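Long-range contact in putative NAD dependent dehydrogenase (Micromonospora echinospora, PDB 6NOR), which binds NAD and probably acts as an oxidoreductase in the biosynthesis of the antibiotic gentamicin: residues V112-P117 and V137-G142. Numbering follows the deposited sequence.
Sequences VLVEKP and VVLAHG. With NAD (nicotinamide-adenine-dinucleotide), chain G.
Val138 O accepts the amide of Val112 at 2.9 Å, opening the parallel ladder between strands 111-114 and 139-141, which helix 122-134 links into a beta-alpha-beta unit at one end of the Rossmann sheet. Such a unit illustrates how the carboxyl ends of parallel strands deliver residues to a dinucleotide. Leu139 comes next: its CG swung opposite the backbone N (chi1 170°), it brings CD1 to within 3.8 Å of Val112 CG1 and also meets CG2 of Val114, on the face covered by helix 98-107. Ala140 faces the other way, toward helix 313-326, its CB against Leu113 CD1, while its amide gives to Val112 O and its carbonyl takes Val114 N. His141 returns to the first face; its CA-H points at Val114 O, CA to O 3.2 Å, and NE2 is hydrogen-bonded to OE2 of Glu204. At Gly142 the ladder closes, N to Val114 O at 2.8 Å, and beyond this bond the chain reaches the cofactor. Here Glu115, bent at chi2, brings OE1 to the carboxamide N7N of NAD (2.9 Å, 157° at the hydrogen), while OE2 is hydrogen-bonded to NE2 of His39. With an alanine here, the carboxamide would probably lose this acceptor and be freer to turn, and His39 would lose this partner. Lys116, next in the chain and followed by a cis peptide to Pro117, offers its carbonyl to the nicotinamide ribose, with O 2.8 Å from O2D of NAD.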
# COMPACT_ATOMS: atom_id res chain seq x y z
N VAL A 112 -0.04 -1.15 -41.98
CA VAL A 112 -1.13 -1.64 -41.17
C VAL A 112 -0.72 -1.90 -39.71
O VAL A 112 0.34 -2.43 -39.43
CB VAL A 112 -1.74 -2.93 -41.81
CG1 VAL A 112 -0.79 -4.09 -41.72
CG2 VAL A 112 -3.09 -3.27 -41.19
N LEU A 113 -1.57 -1.45 -38.80
CA LEU A 113 -1.48 -1.77 -37.39
C LEU A 113 -2.63 -2.70 -37.07
O LEU A 113 -3.78 -2.31 -37.21
CB LEU A 113 -1.56 -0.51 -36.53
CG LEU A 113 -1.82 -0.63 -35.02
CD1 LEU A 113 -0.82 -1.55 -34.37
CD2 LEU A 113 -1.79 0.72 -34.33
N VAL A 114 -2.32 -3.93 -36.67
CA VAL A 114 -3.32 -4.93 -36.28
C VAL A 114 -3.39 -5.08 -34.78
O VAL A 114 -2.38 -5.27 -34.13
CB VAL A 114 -3.01 -6.32 -36.85
CG1 VAL A 114 -4.16 -7.26 -36.58
CG2 VAL A 114 -2.71 -6.22 -38.34
N GLU A 115 -4.58 -4.98 -34.23
CA GLU A 115 -4.76 -5.22 -32.83
C GLU A 115 -4.34 -6.64 -32.44
O GLU A 115 -4.34 -7.55 -33.25
CB GLU A 115 -6.21 -4.99 -32.43
CG GLU A 115 -6.45 -3.67 -31.77
CD GLU A 115 -5.53 -3.42 -30.57
OE1 GLU A 115 -5.12 -4.38 -29.88
OE2 GLU A 115 -5.22 -2.24 -30.32
N LYS A 116 -3.95 -6.79 -31.18
CA LYS A 116 -3.84 -8.06 -30.49
C LYS A 116 -5.17 -8.84 -30.55
O LYS A 116 -6.23 -8.25 -30.42
CB LYS A 116 -3.45 -7.79 -29.03
CG LYS A 116 -4.26 -8.63 -28.08
CD LYS A 116 -4.76 -7.86 -26.96
CE LYS A 116 -6.15 -8.26 -26.53
NZ LYS A 116 -6.52 -7.42 -25.35
N PRO A 117 -5.11 -10.16 -30.76
CA PRO A 117 -3.92 -10.92 -31.13
C PRO A 117 -3.67 -10.76 -32.62
O PRO A 117 -4.64 -10.67 -33.36
CB PRO A 117 -4.28 -12.36 -30.77
CG PRO A 117 -5.76 -12.41 -30.93
CD PRO A 117 -6.28 -11.03 -30.59
N VAL A 137 6.04 -2.48 -46.63
CA VAL A 137 5.20 -1.71 -45.71
C VAL A 137 5.41 -2.12 -44.26
O VAL A 137 5.98 -3.16 -43.97
CB VAL A 137 3.69 -1.85 -46.02
CG1 VAL A 137 3.37 -1.26 -47.38
CG2 VAL A 137 3.26 -3.30 -45.93
N VAL A 138 4.96 -1.27 -43.35
CA VAL A 138 5.04 -1.58 -41.94
C VAL A 138 3.87 -2.45 -41.54
O VAL A 138 2.71 -2.16 -41.87
CB VAL A 138 5.05 -0.30 -41.06
CG1 VAL A 138 5.00 -0.67 -39.57
CG2 VAL A 138 6.27 0.56 -41.38
N LEU A 139 4.20 -3.55 -40.86
CA LEU A 139 3.25 -4.36 -40.12
C LEU A 139 3.54 -4.17 -38.63
O LEU A 139 4.64 -4.42 -38.16
CB LEU A 139 3.36 -5.84 -40.50
CG LEU A 139 2.59 -6.86 -39.63
CD1 LEU A 139 1.10 -6.61 -39.65
CD2 LEU A 139 2.87 -8.29 -40.08
N ALA A 140 2.54 -3.73 -37.89
CA ALA A 140 2.73 -3.45 -36.49
C ALA A 140 1.60 -4.11 -35.75
O ALA A 140 0.54 -4.30 -36.32
CB ALA A 140 2.75 -1.94 -36.24
N HIS A 141 1.82 -4.46 -34.49
CA HIS A 141 0.77 -5.15 -33.73
C HIS A 141 0.48 -4.45 -32.41
O HIS A 141 1.35 -3.81 -31.83
CB HIS A 141 1.14 -6.61 -33.48
CG HIS A 141 2.31 -6.79 -32.56
ND1 HIS A 141 3.62 -6.72 -32.99
CD2 HIS A 141 2.37 -7.02 -31.22
CE1 HIS A 141 4.43 -6.89 -31.96
NE2 HIS A 141 3.70 -7.08 -30.88
N GLY A 142 -0.75 -4.59 -31.94
CA GLY A 142 -1.23 -3.83 -30.80
C GLY A 142 -0.90 -4.33 -29.41
O GLY A 142 -1.78 -4.36 -28.56
PA NAD G . -15.78 -4.61 -30.40
O1A NAD G . -16.81 -5.76 -30.42
O2A NAD G . -16.10 -3.55 -29.41
O5B NAD G . -15.72 -3.95 -31.82
C5B NAD G . -15.56 -4.79 -32.95
C4B NAD G . -16.00 -3.93 -34.17
O4B NAD G . -15.64 -4.49 -35.29
C3B NAD G . -17.51 -3.87 -34.21
O3B NAD G . -17.88 -2.57 -34.39
C2B NAD G . -17.90 -4.74 -35.43
O2B NAD G . -19.15 -4.21 -36.01
C1B NAD G . -16.93 -4.53 -36.22
N9A NAD G . -16.69 -5.60 -37.17
C8A NAD G . -16.88 -6.93 -37.04
N7A NAD G . -16.47 -7.52 -38.19
C5A NAD G . -16.04 -6.56 -39.02
C6A NAD G . -15.55 -6.60 -40.29
N6A NAD G . -15.35 -7.72 -41.07
N1A NAD G . -15.17 -5.48 -40.89
C2A NAD G . -15.31 -4.29 -40.27
N3A NAD G . -15.81 -4.25 -39.01
C4A NAD G . -16.17 -5.38 -38.39
O3 NAD G . -14.40 -5.24 -30.10
PN NAD G . -13.08 -4.52 -29.56
O1N NAD G . -12.87 -3.14 -30.10
O2N NAD G . -13.09 -4.52 -28.04
O5D NAD G . -11.89 -5.42 -30.06
C5D NAD G . -11.42 -5.34 -31.39
C4D NAD G . -9.95 -5.80 -31.43
O4D NAD G . -9.18 -5.11 -30.63
C3D NAD G . -9.83 -7.27 -30.94
O3D NAD G . -8.95 -7.90 -31.69
C2D NAD G . -9.36 -7.13 -29.47
O2D NAD G . -8.63 -8.36 -29.06
C1D NAD G . -8.59 -6.08 -29.50
N1N NAD G . -8.56 -5.39 -28.24
C2N NAD G . -7.34 -4.88 -27.79
C3N NAD G . -7.25 -4.20 -26.58
C7N NAD G . -5.86 -3.70 -26.15
O7N NAD G . -5.72 -3.19 -25.10
N7N NAD G . -4.75 -3.87 -27.02
C4N NAD G . -8.35 -4.01 -25.78
C5N NAD G . -9.58 -4.51 -26.23
C6N NAD G . -9.68 -5.20 -27.46
O HOH W 1 -3.21 -1.56 -28.81